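Local coordinates for conserved Archaeal protein (Sulfolobus acidocaldarius, PDB 4OPC) that reduces the double bonds of the geranylgeranyl chains of archaeal membrane lipid precursors, using one bound FAD per subunit, at residues 24-29 with 111-116; 154-159 with 163-168; 176-181 with 290-295; 204-209 with 251-256; 220-223 with 227-230. One frame throughout, in Å; residues are numbered along the deposited sequence. Where two conformers were deposited one is given.

Contact 1: 24-29 with 111-116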
# COMPACT_ATOMS: atom_id res chain seq x y z
N GLN A 24 10.25 -15.17 2.74
CA GLN A 24 9.31 -16.28 2.60
C GLN A 24 9.81 -17.39 1.67
O GLN A 24 9.36 -18.53 1.79
CB GLN A 24 7.93 -15.76 2.15
CG GLN A 24 7.29 -14.76 3.11
CD GLN A 24 6.65 -15.39 4.32
OE1 GLN A 24 6.91 -16.55 4.65
NE2 GLN A 24 5.80 -14.63 5.00
N LEU A 25 10.70 -17.05 0.74
CA LEU A 25 11.26 -18.06 -0.18
C LEU A 25 12.52 -18.72 0.35
O LEU A 25 13.00 -19.69 -0.24
CB LEU A 25 11.55 -17.44 -1.54
CG LEU A 25 10.34 -17.19 -2.43
CD1 LEU A 25 10.72 -16.25 -3.57
CD2 LEU A 25 9.77 -18.49 -2.96
N SER A 26 13.04 -18.22 1.46
CA SER A 26 14.34 -18.67 1.96
C SER A 26 14.27 -20.03 2.67
O SER A 26 13.19 -20.53 2.99
CB SER A 26 14.95 -17.61 2.87
OG SER A 26 14.27 -17.52 4.11
N ARG A 27 15.43 -20.63 2.91
CA ARG A 27 15.56 -21.96 3.51
C ARG A 27 14.86 -23.07 2.72
O ARG A 27 14.46 -24.08 3.29
CB ARG A 27 15.07 -21.97 4.96
CG ARG A 27 16.05 -21.39 5.94
CD ARG A 27 15.84 -21.89 7.35
NE ARG A 27 16.87 -21.34 8.22
CZ ARG A 27 16.80 -21.25 9.54
NH1 ARG A 27 15.75 -21.72 10.19
NH2 ARG A 27 17.81 -20.72 10.21
N ARG A 28 14.74 -22.89 1.41
CA ARG A 28 14.07 -23.90 0.60
C ARG A 28 14.93 -24.53 -0.49
O ARG A 28 14.45 -25.38 -1.24
CB ARG A 28 12.79 -23.32 0.01
CG ARG A 28 11.72 -23.18 1.08
CD ARG A 28 10.50 -22.44 0.58
NE ARG A 28 9.50 -22.35 1.63
CZ ARG A 28 8.60 -23.29 1.90
NH1 ARG A 28 8.57 -24.41 1.19
NH2 ARG A 28 7.73 -23.11 2.88
N GLY A 29 16.19 -24.14 -0.57
CA GLY A 29 17.10 -24.74 -1.54
C GLY A 29 17.03 -24.10 -2.92
O GLY A 29 17.62 -24.62 -3.87
N GLN A 111 19.35 -13.32 3.79
CA GLN A 111 20.71 -13.57 3.30
C GLN A 111 21.37 -14.72 4.07
O GLN A 111 21.96 -15.63 3.47
CB GLN A 111 21.51 -12.28 3.39
CG GLN A 111 22.88 -12.32 2.71
CD GLN A 111 23.50 -10.94 2.70
OE1 GLN A 111 23.39 -10.20 3.67
NE2 GLN A 111 24.13 -10.57 1.59
N ASP A 112 21.27 -14.69 5.40
CA ASP A 112 21.78 -15.78 6.22
C ASP A 112 21.09 -17.09 5.87
O ASP A 112 21.68 -18.17 6.02
CB ASP A 112 21.59 -15.49 7.71
CG ASP A 112 22.44 -14.34 8.21
OD1 ASP A 112 23.42 -13.96 7.53
OD2 ASP A 112 22.14 -13.82 9.31
N ARG A 113 19.85 -17.00 5.40
CA ARG A 113 19.04 -18.16 5.04
C ARG A 113 19.13 -18.51 3.56
O ARG A 113 18.28 -19.22 3.02
CB ARG A 113 17.58 -17.92 5.43
CG ARG A 113 17.35 -17.82 6.94
CD ARG A 113 16.05 -17.08 7.26
NE ARG A 113 14.85 -17.81 6.85
CZ ARG A 113 14.13 -18.58 7.66
NH1 ARG A 113 14.49 -18.72 8.93
NH2 ARG A 113 13.06 -19.21 7.20
N GLY A 114 20.16 -17.99 2.89
CA GLY A 114 20.49 -18.46 1.56
C GLY A 114 20.25 -17.51 0.40
O GLY A 114 20.68 -17.80 -0.72
N VAL A 115 19.56 -16.39 0.62
CA VAL A 115 19.27 -15.45 -0.46
C VAL A 115 20.50 -14.57 -0.73
O VAL A 115 21.11 -14.06 0.20
CB VAL A 115 18.04 -14.57 -0.14
CG1 VAL A 115 17.80 -13.54 -1.24
CG2 VAL A 115 16.82 -15.46 0.06
N GLU A 116 20.88 -14.45 -2.00
CA GLU A 116 21.96 -13.55 -2.37
C GLU A 116 21.40 -12.14 -2.56
O GLU A 116 20.32 -11.98 -3.13
CB GLU A 116 22.65 -14.03 -3.65
CG GLU A 116 23.90 -13.25 -3.98
CD GLU A 116 24.73 -13.89 -5.08
OE1 GLU A 116 24.27 -14.87 -5.70
OE2 GLU A 116 25.86 -13.40 -5.30
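Two polar bonds tie Ser26 and Arg27 to Arg113. The side-chain bond runs from Arg113 NE to Ser26 OG, 2.8 Å long and almost straight at 171°, with the hydroxyl oxygen lying in the guanidinium plane. The same hydroxyl is also hydrogen-bonded to the carbonyl O of Tyr23, in the last turn of helix 16-25. Beside it a backbone bond links Arg27 N to Arg113 O at 3.2 Å. Arg113 reaches the serine through a bend at chi3 (67°), which folds the end of its chain back across Arg27.

The second kind of contact is the layering of the two arginines. Their guanidinium planes are 21° apart, and Arg27 CD lies over the centre of the Arg113 group, 3.6 Å above its plane. Because Arg113 NH1 comes within 3.5 Å of Arg27 NH1, like charges are close here, a cost probably eased by solvent around the exposed Arg27.

Apolar contact is slight: Val115 CG2 meets Ser26 CB at 4.0 Å.

Gly114, at positive phi, is the C-prime residue of a Schellman motif closing helix 99-112. The contact thus joins the C-terminal ends of helices 16-25 and 99-112, while Leu25 and Val115 both pack on Ile32 of strand 32-35.

Contact 2: 154-159 with 163-168. With FDA (dihydroflavine-adenine dinucleotide), chain B.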
# COMPACT_ATOMS: atom_id res chain seq x y z
N VAL A 154 10.72 -13.52 -12.24
CA VAL A 154 11.12 -12.23 -11.70
C VAL A 154 10.01 -11.77 -10.76
O VAL A 154 8.83 -11.83 -11.11
CB VAL A 154 11.31 -11.18 -12.81
CG1 VAL A 154 11.41 -9.77 -12.22
CG2 VAL A 154 12.56 -11.47 -13.64
N VAL A 155 10.39 -11.34 -9.56
CA VAL A 155 9.45 -10.71 -8.65
C VAL A 155 9.71 -9.21 -8.76
O VAL A 155 10.79 -8.73 -8.41
CB VAL A 155 9.66 -11.19 -7.20
CG1 VAL A 155 8.77 -10.41 -6.25
CG2 VAL A 155 9.37 -12.68 -7.09
N GLU A 156 8.74 -8.49 -9.31
CA GLU A 156 8.85 -7.06 -9.54
C GLU A 156 8.34 -6.35 -8.29
O GLU A 156 7.14 -6.31 -8.03
CB GLU A 156 8.02 -6.66 -10.77
CG GLU A 156 8.67 -5.60 -11.67
CD GLU A 156 8.43 -4.16 -11.23
OE1 GLU A 156 8.13 -3.93 -10.04
OE2 GLU A 156 8.59 -3.25 -12.06
N ALA A 157 9.27 -5.80 -7.52
CA ALA A 157 8.97 -5.19 -6.24
C ALA A 157 9.59 -3.79 -6.19
O ALA A 157 10.16 -3.38 -5.17
CB ALA A 157 9.51 -6.07 -5.11
N THR A 158 9.48 -3.07 -7.30
CA THR A 158 10.19 -1.80 -7.47
C THR A 158 9.47 -0.59 -6.89
O THR A 158 9.89 0.56 -7.08
CB THR A 158 10.48 -1.52 -8.96
OG1 THR A 158 9.23 -1.38 -9.66
CG2 THR A 158 11.33 -2.63 -9.60
N GLY A 159 8.39 -0.83 -6.15
CA GLY A 159 7.59 0.26 -5.61
C GLY A 159 6.88 1.08 -6.68
O GLY A 159 6.65 0.60 -7.79
N SER A 163 9.66 0.29 -12.26
CA SER A 163 10.72 0.60 -13.20
C SER A 163 11.18 -0.57 -14.07
O SER A 163 12.00 -0.38 -14.98
CB SER A 163 11.91 1.15 -12.43
OG SER A 163 12.42 0.16 -11.55
N PHE A 164 10.69 -1.76 -13.79
CA PHE A 164 10.99 -2.92 -14.62
C PHE A 164 9.80 -3.29 -15.49
O PHE A 164 9.91 -3.36 -16.72
CB PHE A 164 11.42 -4.08 -13.72
CG PHE A 164 11.84 -5.32 -14.45
CD1 PHE A 164 13.15 -5.46 -14.89
CD2 PHE A 164 10.96 -6.36 -14.65
CE1 PHE A 164 13.56 -6.62 -15.52
CE2 PHE A 164 11.37 -7.52 -15.29
CZ PHE A 164 12.67 -7.64 -15.72
N ARG A 165 8.63 -3.49 -14.88
CA ARG A 165 7.46 -3.90 -15.65
C ARG A 165 7.02 -2.85 -16.67
O ARG A 165 6.43 -3.19 -17.70
CB ARG A 165 6.29 -4.31 -14.74
CG ARG A 165 5.65 -3.18 -13.94
CD ARG A 165 4.59 -3.77 -13.02
NE ARG A 165 3.75 -2.78 -12.34
CZ ARG A 165 2.69 -2.20 -12.89
NH1 ARG A 165 2.32 -2.50 -14.13
NH2 ARG A 165 2.00 -1.31 -12.19
N SER A 166 7.32 -1.57 -16.41
CA SER A 166 6.95 -0.52 -17.36
C SER A 166 7.76 -0.61 -18.65
O SER A 166 7.44 0.08 -19.62
CB SER A 166 7.12 0.86 -16.75
OG SER A 166 8.48 1.11 -16.43
N LYS A 167 8.79 -1.44 -18.65
CA LYS A 167 9.66 -1.59 -19.83
C LYS A 167 9.29 -2.81 -20.67
O LYS A 167 9.95 -3.09 -21.67
CB LYS A 167 11.13 -1.63 -19.40
CG LYS A 167 11.58 -0.31 -18.79
CD LYS A 167 13.05 -0.29 -18.44
CE LYS A 167 13.41 1.02 -17.77
NZ LYS A 167 14.89 1.15 -17.56
N LEU A 168 8.24 -3.51 -20.26
CA LEU A 168 7.74 -4.65 -21.03
C LEU A 168 6.77 -4.17 -22.12
O LEU A 168 6.32 -3.02 -22.07
CB LEU A 168 7.06 -5.64 -20.08
CG LEU A 168 8.01 -6.33 -19.10
CD1 LEU A 168 7.23 -7.08 -18.03
CD2 LEU A 168 8.93 -7.28 -19.87
PA FDA B . 9.36 0.56 -1.75
O1A FDA B . 9.25 1.79 -2.56
O2A FDA B . 9.48 0.72 -0.24
O5B FDA B . 10.62 -0.26 -2.24
C5B FDA B . 10.93 -0.37 -3.64
C4B FDA B . 12.40 -0.67 -3.75
O4B FDA B . 12.73 -0.97 -5.13
C3B FDA B . 13.33 0.48 -3.33
O3B FDA B . 14.19 0.08 -2.27
C2B FDA B . 14.06 0.86 -4.64
O2B FDA B . 15.40 1.28 -4.41
C1B FDA B . 14.00 -0.44 -5.42
N9A FDA B . 14.08 -0.35 -6.87
C8A FDA B . 13.22 0.33 -7.71
N7A FDA B . 13.49 0.17 -8.98
C5A FDA B . 14.58 -0.68 -8.99
C6A FDA B . 15.31 -1.28 -10.03
N6A FDA B . 15.00 -1.15 -11.32
N1A FDA B . 16.31 -2.12 -9.69
C2A FDA B . 16.60 -2.29 -8.40
N3A FDA B . 15.96 -1.82 -7.33
C4A FDA B . 14.93 -1.04 -7.70
N1 FDA B . 2.17 2.37 4.72
C2 FDA B . 1.95 1.83 5.96
O2 FDA B . 1.73 0.63 6.11
N3 FDA B . 2.03 2.68 7.03
C4 FDA B . 2.19 4.05 7.00
O4 FDA B . 2.37 4.66 8.05
C4X FDA B . 2.34 4.56 5.69
N5 FDA B . 2.54 5.90 5.53
C5X FDA B . 3.02 6.39 4.34
C6 FDA B . 3.49 7.69 4.25
C7 FDA B . 4.06 8.18 3.08
C7M FDA B . 4.67 9.56 3.08
C8 FDA B . 4.13 7.36 1.95
C8M FDA B . 4.81 7.84 0.69
C9 FDA B . 3.64 6.05 2.03
C9A FDA B . 3.11 5.55 3.21
N10 FDA B . 2.64 4.22 3.34
C10 FDA B . 2.38 3.72 4.59
C1' FDA B . 2.74 3.26 2.21
C2' FDA B . 3.99 2.38 2.35
O2' FDA B . 5.13 3.18 2.69
C3' FDA B . 4.28 1.65 1.04
O3' FDA B . 3.07 1.06 0.58
C4' FDA B . 5.31 0.51 1.13
O4' FDA B . 6.49 0.92 1.82
C5' FDA B . 5.66 -0.02 -0.24
O5' FDA B . 6.70 -1.01 -0.12
P FDA B . 7.38 -1.60 -1.44
O1P FDA B . 8.37 -2.59 -0.99
O2P FDA B . 6.33 -2.05 -2.45
O3P FDA B . 8.08 -0.34 -2.14
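Glu156 bends at chi2 (-85°), which turns its carboxylate toward the backbone of Phe164 and Arg165, while Phe164, with CG opposite its own backbone N (chi1 -176°), sends its ring back toward Val154. OE2 of Glu156 accepts two amides: Arg165 N at 2.8 Å, nearly straight at 174° and on the anti lone pair, and Phe164 N at 3.1 Å, more bent and tilted out of the carboxylate plane. The other oxygen, OE1, takes Thr158 OG1 at 2.8 Å and Thr158 N, both from the same face, and a further bond from Ser290 OG. A buried carboxylate is thereby fixed in rotation through both oxygens, and the many donors probably favour its ionised form.

Thr158 OG1 in turn accepts from Ser163 N at 3.1 Å. This holds the turn whose Ser163 OG donates to N7A of the dihydroflavin cofactor's adenine at 2.8 Å. Thr158 also touches the adenine directly; Glu156 stands behind it as second shell.

Val154 CG1 meets Phe164 CE2 at 3.8 Å. Strand 153-156 runs between strands 9-12 and 284-286 of the Rossmann-type sheet, and Phe164 packs between two sheets, on Ile12 of strand 9-12 and on Pro126 and Ala136 of strands 121-129 and 132-140.

Contact 3: 176-181 with 290-295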
# COMPACT_ATOMS: atom_id res chain seq x y z
N GLU A 176 0.09 -2.64 -16.81
CA GLU A 176 -1.00 -1.72 -16.47
C GLU A 176 -0.51 -0.50 -15.67
O GLU A 176 0.23 -0.65 -14.70
CB GLU A 176 -2.09 -2.46 -15.69
CG GLU A 176 -3.30 -1.61 -15.32
CD GLU A 176 -4.20 -2.23 -14.26
OE1 GLU A 176 -3.99 -3.40 -13.85
OE2 GLU A 176 -5.13 -1.53 -13.82
N ASP A 177 -0.95 0.68 -16.09
CA ASP A 177 -0.58 1.94 -15.45
C ASP A 177 -1.74 2.36 -14.55
O ASP A 177 -2.76 1.67 -14.46
CB ASP A 177 -0.36 3.00 -16.55
CG ASP A 177 0.56 4.16 -16.13
OD1 ASP A 177 0.69 4.50 -14.94
OD2 ASP A 177 1.15 4.76 -17.05
N LEU A 178 -1.62 3.49 -13.87
CA LEU A 178 -2.76 3.97 -13.10
C LEU A 178 -3.07 5.42 -13.37
O LEU A 178 -2.20 6.19 -13.79
CB LEU A 178 -2.59 3.75 -11.59
CG LEU A 178 -1.72 4.73 -10.80
CD1 LEU A 178 -1.79 4.37 -9.34
CD2 LEU A 178 -0.31 4.69 -11.32
N ASP A 179 -4.32 5.78 -13.14
CA ASP A 179 -4.78 7.14 -13.32
C ASP A 179 -4.13 8.02 -12.25
O ASP A 179 -3.92 7.58 -11.12
CB ASP A 179 -6.30 7.18 -13.19
CG ASP A 179 -6.88 8.50 -13.62
OD1 ASP A 179 -6.81 9.48 -12.85
OD2 ASP A 179 -7.42 8.57 -14.74
N ASP A 180 -3.79 9.25 -12.63
CA ASP A 180 -3.18 10.18 -11.68
C ASP A 180 -4.04 10.39 -10.42
O ASP A 180 -3.52 10.65 -9.35
CB ASP A 180 -2.93 11.55 -12.35
CG ASP A 180 -1.83 11.51 -13.40
OD1 ASP A 180 -1.03 10.56 -13.43
OD2 ASP A 180 -1.77 12.47 -14.19
N LYS A 181 -5.35 10.28 -10.57
CA LYS A 181 -6.25 10.46 -9.43
C LYS A 181 -6.34 9.23 -8.55
O LYS A 181 -7.01 9.26 -7.51
CB LYS A 181 -7.65 10.84 -9.92
CG LYS A 181 -7.73 12.25 -10.53
CD LYS A 181 -9.11 12.57 -11.09
CE LYS A 181 -9.38 11.76 -12.35
NZ LYS A 181 -8.26 11.87 -13.33
N SER A 290 4.34 -1.46 -6.59
CA SER A 290 4.36 -1.68 -8.03
C SER A 290 3.10 -2.39 -8.52
O SER A 290 2.69 -2.19 -9.65
CB SER A 290 5.60 -2.49 -8.41
OG SER A 290 5.66 -2.65 -9.82
N GLY A 291 2.52 -3.22 -7.66
CA GLY A 291 1.28 -3.91 -7.97
C GLY A 291 0.05 -3.26 -7.36
O GLY A 291 -1.02 -3.86 -7.33
N PHE A 292 0.22 -2.04 -6.84
CA PHE A 292 -0.87 -1.26 -6.23
C PHE A 292 -1.53 -1.98 -5.05
O PHE A 292 -2.75 -2.05 -4.97
CB PHE A 292 -1.95 -0.87 -7.26
CG PHE A 292 -1.41 -0.29 -8.55
CD1 PHE A 292 -0.30 0.55 -8.55
CD2 PHE A 292 -2.02 -0.60 -9.76
CE1 PHE A 292 0.18 1.09 -9.73
CE2 PHE A 292 -1.53 -0.08 -10.94
CZ PHE A 292 -0.43 0.75 -10.93
N THR A 293 -0.73 -2.47 -4.11
CA THR A 293 -1.27 -3.21 -2.96
C THR A 293 -1.79 -2.37 -1.77
O THR A 293 -2.29 -2.91 -0.78
CB THR A 293 -0.27 -4.28 -2.49
OG1 THR A 293 1.01 -3.68 -2.26
CG2 THR A 293 -0.12 -5.36 -3.56
N VAL A 294 -1.74 -1.06 -1.88
CA VAL A 294 -2.03 -0.19 -0.75
C VAL A 294 -3.53 -0.10 -0.46
O VAL A 294 -4.35 -0.06 -1.40
CB VAL A 294 -1.49 1.20 -1.07
CG1 VAL A 294 -1.81 2.18 0.05
CG2 VAL A 294 0.01 1.11 -1.31
N ASN A 295 -3.90 -0.08 0.82
CA ASN A 295 -5.29 0.15 1.22
C ASN A 295 -5.79 1.51 0.71
O ASN A 295 -5.22 2.55 1.04
CB ASN A 295 -5.38 0.12 2.75
CG ASN A 295 -6.79 0.15 3.25
OD1 ASN A 295 -7.50 1.16 3.09
ND2 ASN A 295 -7.23 -0.94 3.86
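OD1 of Asp177 is gripped twice: it accepts Leu178 N at 2.7 Å, on its anti side, and forms a salt bridge with Arg162. Its own carbonyl O faces Phe292, and the amide it holds belongs to Leu178, the main partner of that ring.

Leu178 lays its whole branched end against the phenyl ring. CD1 stands over the ring face, 4.2 Å from the centroid and 25° off the normal, a CH-pi contact, while CB meets CZ at 3.8 Å. With CG held between the backbone N and the carbonyl carbon (chi1 80°), both methyls can lie along the CE1-CZ side. The carbonyl oxygens of Glu176 and Asp177 also approach the ring, Asp177 O coming to 4.1 Å from Phe292 CE2. A serine at Phe292 would probably leave Leu178 without its aromatic surface and open a gap between the two loops.

Segment 290-295 continues into both ligand pockets, Val294 touching the dihydroflavin cofactor and Asn295 the bound phospholipid; the Phe292 side chain is about 9 Å from the cofactor at the nearest atoms. Arg165, whose side chain touches Phe292, bonds to the carbonyls of both Glu176 and Ser290, and Glu176 has a salt bridge with Arg273. The contact therefore joins the loop leading to strand 183-193 with the loop between strand 284-286 and helix 302-322, while Pro271 of strand 261-271 packs against both Leu178 and Phe292.

Contact 4: 204-209 with 251-256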
# COMPACT_ATOMS: atom_id res chain seq x y z
N ARG A 204 -2.71 9.71 15.43
CA ARG A 204 -3.73 10.71 15.15
C ARG A 204 -3.85 10.91 13.65
O ARG A 204 -2.86 11.10 12.96
CB ARG A 204 -3.41 12.05 15.82
CG ARG A 204 -3.17 11.96 17.31
CD ARG A 204 -2.71 13.29 17.87
NE ARG A 204 -2.10 13.12 19.19
CZ ARG A 204 -1.52 14.09 19.88
NH1 ARG A 204 -1.45 15.32 19.38
NH2 ARG A 204 -0.99 13.83 21.07
N ILE A 205 -5.09 10.87 13.17
CA ILE A 205 -5.39 11.13 11.76
C ILE A 205 -6.40 12.26 11.72
O ILE A 205 -7.43 12.22 12.41
CB ILE A 205 -5.97 9.88 11.08
CG1 ILE A 205 -4.87 8.82 10.96
CG2 ILE A 205 -6.53 10.22 9.70
CD1 ILE A 205 -5.33 7.51 10.33
N PHE A 206 -6.11 13.30 10.94
CA PHE A 206 -6.94 14.49 10.86
C PHE A 206 -7.52 14.60 9.47
O PHE A 206 -6.79 14.83 8.50
CB PHE A 206 -6.12 15.73 11.17
CG PHE A 206 -5.41 15.70 12.50
CD1 PHE A 206 -6.01 16.20 13.64
CD2 PHE A 206 -4.12 15.21 12.59
CE1 PHE A 206 -5.34 16.19 14.86
CE2 PHE A 206 -3.45 15.21 13.80
CZ PHE A 206 -4.06 15.69 14.93
N ILE A 207 -8.83 14.45 9.36
CA ILE A 207 -9.50 14.62 8.09
C ILE A 207 -9.75 16.10 7.85
O ILE A 207 -10.24 16.80 8.74
CB ILE A 207 -10.84 13.88 8.08
CG1 ILE A 207 -10.62 12.42 8.47
CG2 ILE A 207 -11.48 13.98 6.70
CD1 ILE A 207 -9.65 11.68 7.58
N ASP A 208 -9.39 16.60 6.67
CA ASP A 208 -9.65 17.99 6.33
C ASP A 208 -9.44 18.23 4.84
O ASP A 208 -8.30 18.19 4.35
CB ASP A 208 -8.77 18.93 7.16
CG ASP A 208 -9.24 20.37 7.09
OD1 ASP A 208 -9.56 20.86 5.99
OD2 ASP A 208 -9.30 21.04 8.14
N GLN A 209 -10.52 18.49 4.12
CA GLN A 209 -10.45 18.66 2.68
C GLN A 209 -9.78 19.96 2.23
O GLN A 209 -9.39 20.10 1.07
CB GLN A 209 -11.84 18.51 2.05
CG GLN A 209 -12.48 17.16 2.36
CD GLN A 209 -11.55 15.97 2.12
OE1 GLN A 209 -10.71 15.97 1.21
NE2 GLN A 209 -11.71 14.94 2.94
N ASP A 251 1.45 23.85 11.97
CA ASP A 251 1.14 24.34 13.31
C ASP A 251 -0.25 23.93 13.82
O ASP A 251 -0.47 23.84 15.02
CB ASP A 251 1.27 25.86 13.38
CG ASP A 251 2.71 26.34 13.28
OD1 ASP A 251 3.64 25.51 13.38
OD2 ASP A 251 2.91 27.57 13.12
N LYS A 252 -1.18 23.71 12.90
CA LYS A 252 -2.52 23.27 13.25
C LYS A 252 -2.46 21.88 13.88
O LYS A 252 -3.18 21.59 14.84
CB LYS A 252 -3.40 23.26 12.01
CG LYS A 252 -4.89 23.22 12.27
CD LYS A 252 -5.65 23.38 10.95
CE LYS A 252 -7.15 23.53 11.18
NZ LYS A 252 -7.71 22.43 12.01
N TYR A 253 -1.59 21.03 13.35
CA TYR A 253 -1.58 19.62 13.73
C TYR A 253 -0.43 19.23 14.64
O TYR A 253 -0.49 18.20 15.31
CB TYR A 253 -1.60 18.75 12.47
CG TYR A 253 -2.75 19.12 11.59
CD1 TYR A 253 -4.06 18.82 11.97
CD2 TYR A 253 -2.55 19.81 10.40
CE1 TYR A 253 -5.13 19.18 11.18
CE2 TYR A 253 -3.62 20.18 9.60
CZ TYR A 253 -4.91 19.86 10.00
OH TYR A 253 -5.98 20.22 9.22
N ALA A 254 0.61 20.05 14.65
CA ALA A 254 1.79 19.77 15.47
C ALA A 254 2.34 21.07 16.05
O ALA A 254 3.45 21.48 15.72
CB ALA A 254 2.86 19.06 14.64
N PRO A 255 1.56 21.73 16.92
CA PRO A 255 2.03 22.99 17.50
C PRO A 255 3.20 22.75 18.45
O PRO A 255 3.91 23.70 18.78
CB PRO A 255 0.81 23.49 18.28
CG PRO A 255 0.05 22.25 18.61
CD PRO A 255 0.23 21.35 17.43
N ASP A 256 3.40 21.50 18.85
CA ASP A 256 4.37 21.14 19.88
C ASP A 256 5.76 20.78 19.37
O ASP A 256 6.67 20.57 20.17
CB ASP A 256 3.83 19.97 20.71
CG ASP A 256 3.43 18.77 19.86
OD1 ASP A 256 2.83 18.95 18.78
OD2 ASP A 256 3.70 17.63 20.29
O HOH W 1 -1.83 17.27 17.27
O HOH W 2 0.01 18.14 19.37
O HOH W 3 -8.26 20.02 10.45
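Phe206 and Tyr253 run antiparallel alongside one another, each with its CG turned away from the carbonyl carbon (chi1 -56° and -54°). This brings one corner of the tyrosine over the phenylalanine: Tyr253 CD1 stands above the Phe206 face, near the edge of the ring rather than its middle, and is 3.4 Å from Phe206 CG. The planes are inclined at 48° and the centroids lie 4.9 Å apart, an oblique aromatic pair. Trp217 stacks on the tyrosine, and Met84 touches both Phe206 and Tyr253. With an alanine in place of Phe206, Tyr253 CD1 would probably lose the ring face it rests on and a gap would open beside Met84, only CB remaining against CE1.

Farther along, the tyrosine reaches Asp208, whose carboxylate is nearly perpendicular to the ring. Tyr253 OH bonds to Thr211, and Asp208 OD1 accepts from the backbone of Glu210. Water 3, in the tyrosine ring plane, is 2.6 Å from Tyr253 OH, lies 2.7 Å from Asp208 OD2 and accepts from Lys252 NZ at 2.9 Å. On the other flank Arg204, its long chain extended, gives NH1 to water 1 at 2.9 Å; that water also lies doubtfully close to Tyr253 O.

Strand 202-206 is thus joined to the end of helix 242-253 by an aromatic centre with watery polar flanks. Lys252 NZ stays 4.4 Å from Asp208 OD2, beyond a salt bridge, so the two charges are probably linked chiefly by the bridging water 3 rather than directly.

Contact 5: 220-223 with 227-230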
# COMPACT_ATOMS: atom_id res chain seq x y z
N PHE A 220 1.87 10.68 14.10
CA PHE A 220 2.11 9.30 14.53
C PHE A 220 3.26 9.31 15.54
O PHE A 220 4.43 9.45 15.15
CB PHE A 220 2.52 8.43 13.33
CG PHE A 220 1.41 8.10 12.36
CD1 PHE A 220 0.10 8.49 12.56
CD2 PHE A 220 1.70 7.35 11.23
CE1 PHE A 220 -0.90 8.15 11.65
CE2 PHE A 220 0.73 7.01 10.32
CZ PHE A 220 -0.58 7.40 10.53
N PRO A 221 2.95 9.18 16.85
CA PRO A 221 4.05 9.25 17.82
C PRO A 221 5.02 8.08 17.69
O PRO A 221 4.61 6.93 17.53
CB PRO A 221 3.33 9.20 19.18
CG PRO A 221 1.91 9.67 18.88
CD PRO A 221 1.63 9.11 17.51
N LYS A 222 6.31 8.41 17.76
CA LYS A 222 7.38 7.42 17.76
C LYS A 222 8.04 7.30 19.13
O LYS A 222 9.08 6.66 19.29
CB LYS A 222 8.42 7.79 16.71
CG LYS A 222 8.01 7.46 15.27
CD LYS A 222 9.11 7.84 14.29
CE LYS A 222 8.84 7.31 12.89
NZ LYS A 222 9.10 5.84 12.79
N GLY A 223 7.41 7.93 20.13
CA GLY A 223 7.92 7.95 21.49
C GLY A 223 7.14 9.00 22.25
O GLY A 223 6.15 9.53 21.74
N VAL A 227 7.80 12.46 16.96
CA VAL A 227 6.61 12.23 16.15
C VAL A 227 6.90 12.25 14.66
O VAL A 227 7.73 13.03 14.19
CB VAL A 227 5.48 13.26 16.51
CG1 VAL A 227 5.90 14.69 16.18
CG2 VAL A 227 4.17 12.91 15.81
N ASN A 228 6.23 11.36 13.94
CA ASN A 228 6.19 11.35 12.48
C ASN A 228 4.91 12.09 12.08
O ASN A 228 3.80 11.61 12.34
CB ASN A 228 6.23 9.88 11.99
CG ASN A 228 6.22 9.73 10.48
OD1 ASN A 228 5.42 10.35 9.78
ND2 ASN A 228 7.11 8.88 9.97
N VAL A 229 5.07 13.27 11.50
CA VAL A 229 3.93 14.12 11.15
C VAL A 229 3.94 14.38 9.65
O VAL A 229 4.99 14.65 9.06
CB VAL A 229 3.91 15.45 11.98
CG1 VAL A 229 5.27 16.13 11.95
CG2 VAL A 229 2.82 16.38 11.48
N GLY A 230 2.79 14.27 9.01
CA GLY A 230 2.75 14.43 7.57
C GLY A 230 1.35 14.57 7.01
O GLY A 230 0.37 14.68 7.75
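Lys222 crosses Asn228 at a slant, its CE 3.7 Å from Asn228 ND2 and 3.8 Å from Asn228 CB. A final bend at chi4 (-75°) carries NZ beyond the amide to a cluster of carboxylates, with salt bridges to Asp50, Glu71 and Glu96. Asn228, extended with CG opposite its backbone N (chi1 -179°), presents ND2 to the carbonyl of Cys48 and OD1 to the indole NH of Trp218, which fixes which way round the amide lies. Cys48 and Asp50 both belong to the FAD-binding site, so this pair links the sheet to the cofactor.

The two segments form the loop end of an antiparallel beta hairpin, strands 216-221 and 226-234, within the catalytic domain's large mixed sheet. Phe220 and Asn228 are a hydrogen-bonded pair, joined by Phe220 N to Asn228 O at 2.8 Å and by Asn228 N to Phe220 O at 2.9 Å; Pro221 and Val227 follow as a non-hydrogen-bonded pair.

Phe220 leaves the same face of the sheet as Asn228, but its ring swings off, meeting Trp218 and touching both the dihydroflavin cofactor and the bound phospholipid. On the face shared by Pro221 and Val227, the valine lays CG2 against Phe220 O at 3.5 Å.

Overall arrangement
Contacts 1 and 2 come first along the chain and lie in the cofactor-binding part, on or beside the six-stranded sheet; their centres are 22 Å apart without touching. Contact 3 then spans a long excursion, from before strand 183-193 to after strand 284-286, and contacts 4 and 5 fall within it, contact 5 inside contact 4. Contacts 2 and 3 meet directly, with centres 13 Å apart, through Arg165 and Glu156 on Ser290. Contacts 4 and 5, 12 Å apart, share the eight-stranded sheet and lie across the chain's centre from contact 2. The excursion supplies five of the eight strands of that sheet, then returns the chain to the Rossmann-type sheet, with cofactor-pocket residues on both sides.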